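Local structure of Serine/threonine protein phosphatase Stp1 (Streptococcus agalactiae, 2PK0) at residues Glu188-Met202 with Arg232-Glu246. The protein removes phosphate from phosphoserine and phosphothreonine residues of proteins, as a metal-dependent phosphatase of the PP2C family. Residues are numbered along the deposited sequence; the frame is centred on the assembly and turned at random.
Sequences EGDYLVVNSDGLTNM and RGGLDNITVALVYVE. With MG (magnesium ion), chain F.
Asp-197 and Asp-236 bind the same magnesium ion. Asp-197 OD1 and Asp-236 OD2 each lie 2.1 Å from the metal. The two carboxylates meet it with their planes 76° apart. Asp-236 CG is anti to the backbone N (chi1 -172°), which carries OD2 to the metal. Three waters and Asp-41 complete the site. A further water donates to Asp-236 OD2 (2.6 Å) and, weakly, to Asp-197 OD2, and accepts a weak bond from Asn-201 ND2.

Behind the metal, strands 191-195 and 238-245 run antiparallel. Leu-192 pairs with Val-243, and Val-194 with Ala-241, through two backbone hydrogen bonds each. Ser-196 N to Thr-239 O (3.1 Å) continues the pairing toward the site, and Ser-196 OG is hydrogen-bonded to Asp-23.

Tyr-191, Val-193, Leu-242 and Val-240 line the sheet face covered by helices 205-212 and 218-231. Tyr-244 CD1 sits over one face of the Tyr-191 ring, 3.5 Å from Tyr-191 CE1, with the planes 35° apart. Leu-199 CD2 reaches Val-240 CG2 (3.9 Å). Beyond the strands, Met-202 CE touches Leu-235 CG (4.1 Å).

Both aspartates lie at the same end of the strand pair. The metal probably offsets the repulsion among the carboxylates of Asp-41, Asp-197 and Asp-236. Such an aspartate-bound metal centre is the hallmark of PP2C phosphatases.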
ATOM      1  N   GLU A 188      -8.474  14.615 -13.619  1.00 42.44           N
ATOM      2  CA  GLU A 188      -7.301  15.411 -13.978  1.00 44.94           C
ATOM      3  C   GLU A 188      -6.843  16.259 -12.799  1.00 40.61           C
ATOM      4  O   GLU A 188      -7.643  16.954 -12.189  1.00 40.04           O
ATOM      5  CB  GLU A 188      -7.610  16.306 -15.184  1.00 47.61           C
ATOM      6  CG  GLU A 188      -7.355  15.633 -16.528  1.00 52.54           C
ATOM      7  CD  GLU A 188      -7.895  16.427 -17.721  1.00 53.30           C
ATOM      8  OE1 GLU A 188      -8.259  17.614 -17.550  1.00 57.99           O
ATOM      9  OE2 GLU A 188      -7.955  15.860 -18.835  1.00 54.61           O
ATOM     10  N   GLY A 189      -5.564  16.171 -12.462  1.00 37.54           N
ATOM     11  CA  GLY A 189      -5.029  16.901 -11.317  1.00 36.04           C
ATOM     12  C   GLY A 189      -4.970  16.135 -10.002  1.00 35.15           C
ATOM     13  O   GLY A 189      -4.396  16.634  -9.026  1.00 33.41           O
ATOM     14  N   ASP A 190      -5.562  14.934  -9.975  1.00 34.06           N
ATOM     15  CA  ASP A 190      -5.562  14.069  -8.784  1.00 33.21           C
ATOM     16  C   ASP A 190      -4.169  13.548  -8.467  1.00 33.08           C
ATOM     17  O   ASP A 190      -3.289  13.522  -9.329  1.00 33.92           O
ATOM     18  CB  ASP A 190      -6.473  12.851  -8.987  1.00 35.26           C
ATOM     19  CG  ASP A 190      -7.953  13.162  -8.810  1.00 36.23           C
ATOM     20  OD1 ASP A 190      -8.299  14.266  -8.354  1.00 36.70           O
ATOM     21  OD2 ASP A 190      -8.785  12.285  -9.114  1.00 36.12           O
ATOM     22  N   TYR A 191      -3.974  13.143  -7.219  1.00 32.38           N
ATOM     23  CA  TYR A 191      -2.790  12.400  -6.820  1.00 30.44           C
ATOM     24  C   TYR A 191      -3.290  11.151  -6.127  1.00 30.85           C
ATOM     25  O   TYR A 191      -3.992  11.248  -5.115  1.00 30.59           O
ATOM     26  CB  TYR A 191      -1.929  13.178  -5.820  1.00 31.71           C
ATOM     27  CG  TYR A 191      -1.294  14.464  -6.335  1.00 31.48           C
ATOM     28  CD1 TYR A 191      -0.029  14.460  -6.896  1.00 29.87           C
ATOM     29  CD2 TYR A 191      -1.957  15.679  -6.232  1.00 32.86           C
ATOM     30  CE1 TYR A 191       0.551  15.612  -7.360  1.00 30.04           C
ATOM     31  CE2 TYR A 191      -1.382  16.851  -6.693  1.00 32.15           C
ATOM     32  CZ  TYR A 191      -0.130  16.808  -7.264  1.00 32.18           C
ATOM     33  OH  TYR A 191       0.443  17.970  -7.729  1.00 31.39           O
ATOM     34  N   LEU A 192      -2.969   9.985  -6.675  1.00 28.52           N
ATOM     35  CA  LEU A 192      -3.136   8.749  -5.934  1.00 25.59           C
ATOM     36  C   LEU A 192      -1.968   8.691  -4.979  1.00 26.38           C
ATOM     37  O   LEU A 192      -0.820   8.936  -5.386  1.00 25.26           O
ATOM     38  CB  LEU A 192      -3.082   7.523  -6.853  1.00 26.44           C
ATOM     39  CG  LEU A 192      -3.461   6.192  -6.184  1.00 25.53           C
ATOM     40  CD1 LEU A 192      -4.895   6.232  -5.660  1.00 21.00           C
ATOM     41  CD2 LEU A 192      -3.276   5.051  -7.140  1.00 24.93           C
ATOM     42  N   VAL A 193      -2.245   8.378  -3.709  1.00 23.89           N
ATOM     43  CA  VAL A 193      -1.199   8.259  -2.721  1.00 22.92           C
ATOM     44  C   VAL A 193      -1.236   6.869  -2.092  1.00 25.84           C
ATOM     45  O   VAL A 193      -2.124   6.544  -1.319  1.00 27.30           O
ATOM     46  CB  VAL A 193      -1.333   9.331  -1.625  1.00 23.30           C
ATOM     47  CG1 VAL A 193      -0.139   9.266  -0.634  1.00 23.75           C
ATOM     48  CG2 VAL A 193      -1.434  10.719  -2.232  1.00 21.25           C
ATOM     49  N   VAL A 194      -0.269   6.037  -2.437  1.00 25.99           N
ATOM     50  CA  VAL A 194      -0.193   4.713  -1.855  1.00 24.74           C
ATOM     51  C   VAL A 194       0.958   4.702  -0.847  1.00 26.35           C
ATOM     52  O   VAL A 194       2.091   5.020  -1.199  1.00 24.69           O
ATOM     53  CB  VAL A 194       0.038   3.642  -2.950  1.00 23.46           C
ATOM     54  CG1 VAL A 194      -0.002   2.259  -2.345  1.00 20.45           C
ATOM     55  CG2 VAL A 194      -1.008   3.757  -4.055  1.00 19.89           C
ATOM     56  N   ASN A 195       0.676   4.351   0.403  1.00 27.29           N
ATOM     57  CA  ASN A 195       1.725   4.370   1.426  1.00 27.60           C
ATOM     58  C   ASN A 195       1.650   3.293   2.538  1.00 28.91           C
ATOM     59  O   ASN A 195       0.588   2.728   2.829  1.00 30.33           O
ATOM     60  CB  ASN A 195       1.836   5.757   2.049  1.00 25.77           C
ATOM     61  CG  ASN A 195       0.598   6.146   2.784  1.00 25.52           C
ATOM     62  OD1 ASN A 195       0.489   5.933   3.985  1.00 29.08           O
ATOM     63  ND2 ASN A 195      -0.359   6.701   2.072  1.00 27.93           N
ATOM     64  N   SER A 196       2.791   3.037   3.170  1.00 27.63           N
ATOM     65  CA  SER A 196       2.854   2.146   4.322  1.00 29.21           C
ATOM     66  C   SER A 196       2.582   3.033   5.510  1.00 31.38           C
ATOM     67  O   SER A 196       2.582   4.257   5.358  1.00 34.26           O
ATOM     68  CB  SER A 196       4.238   1.514   4.451  1.00 27.28           C
ATOM     69  OG  SER A 196       5.230   2.512   4.607  1.00 27.41           O
ATOM     70  N   ASP A 197       2.384   2.444   6.689  1.00 29.02           N
ATOM     71  CA  ASP A 197       1.921   3.218   7.836  1.00 28.14           C
ATOM     72  C   ASP A 197       2.918   4.273   8.312  1.00 29.12           C
ATOM     73  O   ASP A 197       2.528   5.238   8.959  1.00 33.39           O
ATOM     74  CB  ASP A 197       1.437   2.326   8.998  1.00 29.75           C
ATOM     75  CG  ASP A 197       2.478   1.286   9.447  1.00 30.52           C
ATOM     76  OD1 ASP A 197       3.525   1.144   8.783  1.00 29.89           O
ATOM     77  OD2 ASP A 197       2.258   0.583  10.465  1.00 30.64           O
ATOM     78  N   GLY A 198       4.184   4.120   7.941  1.00 26.16           N
ATOM     79  CA  GLY A 198       5.226   5.037   8.359  1.00 27.97           C
ATOM     80  C   GLY A 198       5.057   6.457   7.848  1.00 30.07           C
ATOM     81  O   GLY A 198       5.599   7.392   8.430  1.00 32.48           O
ATOM     82  N   LEU A 199       4.319   6.625   6.757  1.00 29.38           N
ATOM     83  CA  LEU A 199       3.986   7.955   6.294  1.00 29.10           C
ATOM     84  C   LEU A 199       2.873   8.510   7.162  1.00 30.77           C
ATOM     85  O   LEU A 199       3.044   9.514   7.850  1.00 32.34           O
ATOM     86  CB  LEU A 199       3.559   7.962   4.825  1.00 25.94           C
ATOM     87  CG  LEU A 199       3.402   9.399   4.293  1.00 25.72           C
ATOM     88  CD1 LEU A 199       4.767  10.039   4.139  1.00 24.98           C
ATOM     89  CD2 LEU A 199       2.632   9.453   2.965  1.00 24.11           C
ATOM     90  N   THR A 200       1.742   7.818   7.155  1.00 30.94           N
ATOM     91  CA  THR A 200       0.534   8.317   7.795  1.00 31.29           C
ATOM     92  C   THR A 200       0.495   8.253   9.335  1.00 31.92           C
ATOM     93  O   THR A 200      -0.373   8.872   9.953  1.00 33.07           O
ATOM     94  CB  THR A 200      -0.681   7.617   7.211  1.00 30.52           C
ATOM     95  OG1 THR A 200      -0.354   6.240   7.012  1.00 28.05           O
ATOM     96  CG2 THR A 200      -1.050   8.246   5.855  1.00 29.97           C
ATOM     97  N   ASN A 201       1.415   7.522   9.959  1.00 30.99           N
ATOM     98  CA  ASN A 201       1.548   7.621  11.410  1.00 31.58           C
ATOM     99  C   ASN A 201       2.273   8.898  11.809  1.00 32.87           C
ATOM    100  O   ASN A 201       2.070   9.410  12.894  1.00 34.33           O
ATOM    101  CB  ASN A 201       2.272   6.412  12.001  1.00 33.35           C
ATOM    102  CG  ASN A 201       1.455   5.121  11.904  1.00 35.91           C
ATOM    103  OD1 ASN A 201       0.232   5.132  11.670  1.00 35.29           O
ATOM    104  ND2 ASN A 201       2.137   4.000  12.073  1.00 33.25           N
ATOM    105  N   MET A 202       3.119   9.409  10.919  1.00 35.42           N
ATOM    106  CA  MET A 202       3.884  10.619  11.171  1.00 34.23           C
ATOM    107  C   MET A 202       3.220  11.891  10.619  1.00 33.66           C
ATOM    108  O   MET A 202       3.364  12.959  11.196  1.00 34.44           O
ATOM    109  CB  MET A 202       5.295  10.469  10.608  1.00 35.73           C
ATOM    110  CG  MET A 202       6.125   9.334  11.212  1.00 34.88           C
ATOM    111  SD  MET A 202       6.455   9.414  12.996  1.00 34.36           S
ATOM    112  CE  MET A 202       5.420   8.074  13.602  1.00 35.37           C
ATOM    113  N   ARG A 232       9.096  14.451  11.771  1.00 38.59           N
ATOM    114  CA  ARG A 232       8.095  14.106  12.778  1.00 36.71           C
ATOM    115  C   ARG A 232       8.484  12.939  13.671  1.00 35.62           C
ATOM    116  O   ARG A 232       7.829  12.699  14.678  1.00 37.88           O
ATOM    117  CB  ARG A 232       6.758  13.783  12.119  1.00 38.27           C
ATOM    118  CG  ARG A 232       6.149  14.936  11.353  1.00 40.57           C
ATOM    119  CD  ARG A 232       5.778  16.098  12.241  1.00 43.38           C
ATOM    120  NE  ARG A 232       5.213  17.191  11.447  1.00 47.51           N
ATOM    121  CZ  ARG A 232       3.930  17.274  11.097  1.00 48.21           C
ATOM    122  NH1 ARG A 232       3.503  18.304  10.374  1.00 47.76           N
ATOM    123  NH2 ARG A 232       3.072  16.324  11.472  1.00 47.80           N
ATOM    124  N   GLY A 233       9.526  12.196  13.316  1.00 34.86           N
ATOM    125  CA  GLY A 233       9.996  11.123  14.197  1.00 35.30           C
ATOM    126  C   GLY A 233      10.672   9.966  13.494  1.00 37.32           C
ATOM    127  O   GLY A 233      11.658   9.399  14.011  1.00 38.03           O
ATOM    128  N   GLY A 234      10.141   9.618  12.319  1.00 35.36           N
ATOM    129  CA  GLY A 234      10.667   8.521  11.508  1.00 35.14           C
ATOM    130  C   GLY A 234      10.674   7.152  12.182  1.00 34.70           C
ATOM    131  O   GLY A 234      11.542   6.324  11.896  1.00 36.86           O
ATOM    132  N   LEU A 235       9.702   6.896  13.059  1.00 30.63           N
ATOM    133  CA  LEU A 235       9.718   5.701  13.894  1.00 28.71           C
ATOM    134  C   LEU A 235       9.540   4.386  13.164  1.00 29.36           C
ATOM    135  O   LEU A 235       9.672   3.329  13.763  1.00 34.85           O
ATOM    136  CB  LEU A 235       8.651   5.777  14.976  1.00 29.14           C
ATOM    137  CG  LEU A 235       8.660   6.979  15.914  1.00 30.41           C
ATOM    138  CD1 LEU A 235       7.617   6.784  16.964  1.00 29.20           C
ATOM    139  CD2 LEU A 235      10.003   7.175  16.557  1.00 29.61           C
ATOM    140  N   ASP A 236       9.244   4.434  11.878  1.00 29.94           N
ATOM    141  CA  ASP A 236       9.000   3.222  11.125  1.00 30.31           C
ATOM    142  C   ASP A 236       9.486   3.475   9.714  1.00 31.25           C
ATOM    143  O   ASP A 236       9.747   4.619   9.359  1.00 33.90           O
ATOM    144  CB  ASP A 236       7.505   2.883  11.158  1.00 30.21           C
ATOM    145  CG  ASP A 236       7.181   1.516  10.563  1.00 32.40           C
ATOM    146  OD1 ASP A 236       8.087   0.740  10.190  1.00 34.31           O
ATOM    147  OD2 ASP A 236       5.984   1.205  10.433  1.00 34.23           O
ATOM    148  N   ASN A 237       9.643   2.405   8.935  1.00 32.15           N
ATOM    149  CA  ASN A 237       9.947   2.502   7.517  1.00 31.66           C
ATOM    150  C   ASN A 237       8.847   3.260   6.797  1.00 30.65           C
ATOM    151  O   ASN A 237       7.673   3.025   7.047  1.00 31.05           O
ATOM    152  CB  ASN A 237      10.086   1.114   6.895  1.00 30.20           C
ATOM    153  CG  ASN A 237      11.072   0.227   7.629  1.00 29.96           C
ATOM    154  OD1 ASN A 237      10.844  -0.979   7.763  1.00 29.86           O
ATOM    155  ND2 ASN A 237      12.181   0.801   8.081  1.00 28.67           N
ATOM    156  N   ILE A 238       9.234   4.191   5.931  1.00 30.16           N
ATOM    157  CA  ILE A 238       8.275   4.992   5.163  1.00 28.37           C
ATOM    158  C   ILE A 238       8.406   4.612   3.711  1.00 28.67           C
ATOM    159  O   ILE A 238       9.522   4.509   3.211  1.00 30.86           O
ATOM    160  CB  ILE A 238       8.616   6.457   5.252  1.00 25.77           C
ATOM    161  CG1 ILE A 238       9.123   6.791   6.656  1.00 24.74           C
ATOM    162  CG2 ILE A 238       7.438   7.273   4.872  1.00 25.34           C
ATOM    163  CD1 ILE A 238      10.064   7.979   6.689  1.00 23.11           C
ATOM    164  N   THR A 239       7.286   4.396   3.027  1.00 29.78           N
ATOM    165  CA  THR A 239       7.313   3.909   1.647  1.00 30.58           C
ATOM    166  C   THR A 239       6.100   4.435   0.921  1.00 31.79           C
ATOM    167  O   THR A 239       4.987   4.252   1.394  1.00 33.52           O
ATOM    168  CB  THR A 239       7.333   2.374   1.611  1.00 32.24           C
ATOM    169  OG1 THR A 239       8.607   1.915   2.092  1.00 35.08           O
ATOM    170  CG2 THR A 239       7.153   1.859   0.208  1.00 33.33           C
ATOM    171  N   VAL A 240       6.310   5.146  -0.193  1.00 30.17           N
ATOM    172  CA  VAL A 240       5.218   5.853  -0.863  1.00 26.02           C
ATOM    173  C   VAL A 240       5.243   5.673  -2.384  1.00 27.13           C
ATOM    174  O   VAL A 240       6.295   5.806  -3.018  1.00 28.79           O
ATOM    175  CB  VAL A 240       5.215   7.391  -0.533  1.00 23.76           C
ATOM    176  CG1 VAL A 240       3.924   8.046  -0.985  1.00 22.52           C
ATOM    177  CG2 VAL A 240       5.393   7.654   0.948  1.00 22.71           C
ATOM    178  N   ALA A 241       4.088   5.350  -2.964  1.00 27.03           N
ATOM    179  CA  ALA A 241       3.888   5.495  -4.407  1.00 25.75           C
ATOM    180  C   ALA A 241       2.952   6.658  -4.675  1.00 25.87           C
ATOM    181  O   ALA A 241       1.851   6.730  -4.108  1.00 27.68           O
ATOM    182  CB  ALA A 241       3.312   4.242  -4.998  1.00 24.05           C
ATOM    183  N   LEU A 242       3.377   7.574  -5.534  1.00 26.40           N
ATOM    184  CA  LEU A 242       2.511   8.679  -5.932  1.00 27.66           C
ATOM    185  C   LEU A 242       2.228   8.576  -7.404  1.00 28.55           C
ATOM    186  O   LEU A 242       3.144   8.314  -8.179  1.00 30.05           O
ATOM    187  CB  LEU A 242       3.166  10.024  -5.669  1.00 26.85           C
ATOM    188  CG  LEU A 242       3.393  10.482  -4.237  1.00 26.41           C
ATOM    189  CD1 LEU A 242       4.346  11.654  -4.283  1.00 27.09           C
ATOM    190  CD2 LEU A 242       2.090  10.879  -3.586  1.00 25.55           C
ATOM    191  N   VAL A 243       0.956   8.755  -7.777  1.00 27.83           N
ATOM    192  CA  VAL A 243       0.552   8.847  -9.171  1.00 29.14           C
ATOM    193  C   VAL A 243      -0.147  10.199  -9.406  1.00 31.50           C
ATOM    194  O   VAL A 243      -1.137  10.496  -8.761  1.00 32.01           O
ATOM    195  CB  VAL A 243      -0.416   7.714  -9.576  1.00 30.68           C
ATOM    196  CG1 VAL A 243      -0.616   7.691 -11.094  1.00 30.07           C
ATOM    197  CG2 VAL A 243       0.070   6.356  -9.068  1.00 30.79           C
ATOM    198  N   TYR A 244       0.374  11.010 -10.324  1.00 32.91           N
ATOM    199  CA  TYR A 244      -0.241  12.286 -10.692  1.00 33.54           C
ATOM    200  C   TYR A 244      -0.936  12.181 -12.056  1.00 34.37           C
ATOM    201  O   TYR A 244      -0.366  11.645 -13.005  1.00 35.26           O
ATOM    202  CB  TYR A 244       0.816  13.396 -10.718  1.00 33.11           C
ATOM    203  CG  TYR A 244       0.301  14.712 -11.268  1.00 33.78           C
ATOM    204  CD1 TYR A 244      -0.682  15.436 -10.588  1.00 33.96           C
ATOM    205  CD2 TYR A 244       0.797  15.237 -12.456  1.00 32.34           C
ATOM    206  CE1 TYR A 244      -1.155  16.629 -11.075  1.00 32.30           C
ATOM    207  CE2 TYR A 244       0.317  16.422 -12.956  1.00 32.15           C
ATOM    208  CZ  TYR A 244      -0.657  17.110 -12.259  1.00 33.22           C
ATOM    209  OH  TYR A 244      -1.134  18.293 -12.753  1.00 36.67           O
ATOM    210  N   VAL A 245      -2.157  12.702 -12.158  1.00 35.89           N
ATOM    211  CA  VAL A 245      -2.945  12.562 -13.393  1.00 38.43           C
ATOM    212  C   VAL A 245      -2.848  13.824 -14.225  1.00 42.58           C
ATOM    213  O   VAL A 245      -3.448  14.847 -13.884  1.00 43.08           O
ATOM    214  CB  VAL A 245      -4.416  12.267 -13.082  1.00 34.90           C
ATOM    215  CG1 VAL A 245      -5.186  12.010 -14.333  1.00 32.74           C
ATOM    216  CG2 VAL A 245      -4.518  11.069 -12.171  1.00 35.41           C
ATOM    217  N   GLU A 246      -2.095  13.746 -15.319  1.00 49.52           N
ATOM    218  CA  GLU A 246      -1.715  14.936 -16.089  1.00 57.55           C
ATOM    219  C   GLU A 246      -2.864  15.577 -16.848  1.00 58.44           C
ATOM    220  O   GLU A 246      -3.804  14.898 -17.256  1.00 56.99           O
ATOM    221  CB  GLU A 246      -0.543  14.640 -17.037  1.00 59.36           C
ATOM    222  CG  GLU A 246       0.774  14.363 -16.312  1.00 63.18           C
ATOM    223  CD  GLU A 246       1.973  14.189 -17.247  1.00 64.70           C
ATOM    224  OE1 GLU A 246       1.887  13.406 -18.219  1.00 66.72           O
ATOM    225  OE2 GLU A 246       3.019  14.829 -16.989  1.00 67.68           O
TER
HETATM  226 MG    MG F 502       5.140  -0.123   8.972  1.00 28.75          MG
HETATM  227  O   HOH W   1       4.466   1.974  12.397  1.00 32.97           O
HETATM  228  O   HOH W   2       4.177  -1.262  10.532  1.00 23.76           O
HETATM  229  O   HOH W   3       6.624  -1.681   9.382  1.00 11.26           O
HETATM  230  O   HOH W   4       6.362   0.341   7.251  1.00 29.17           O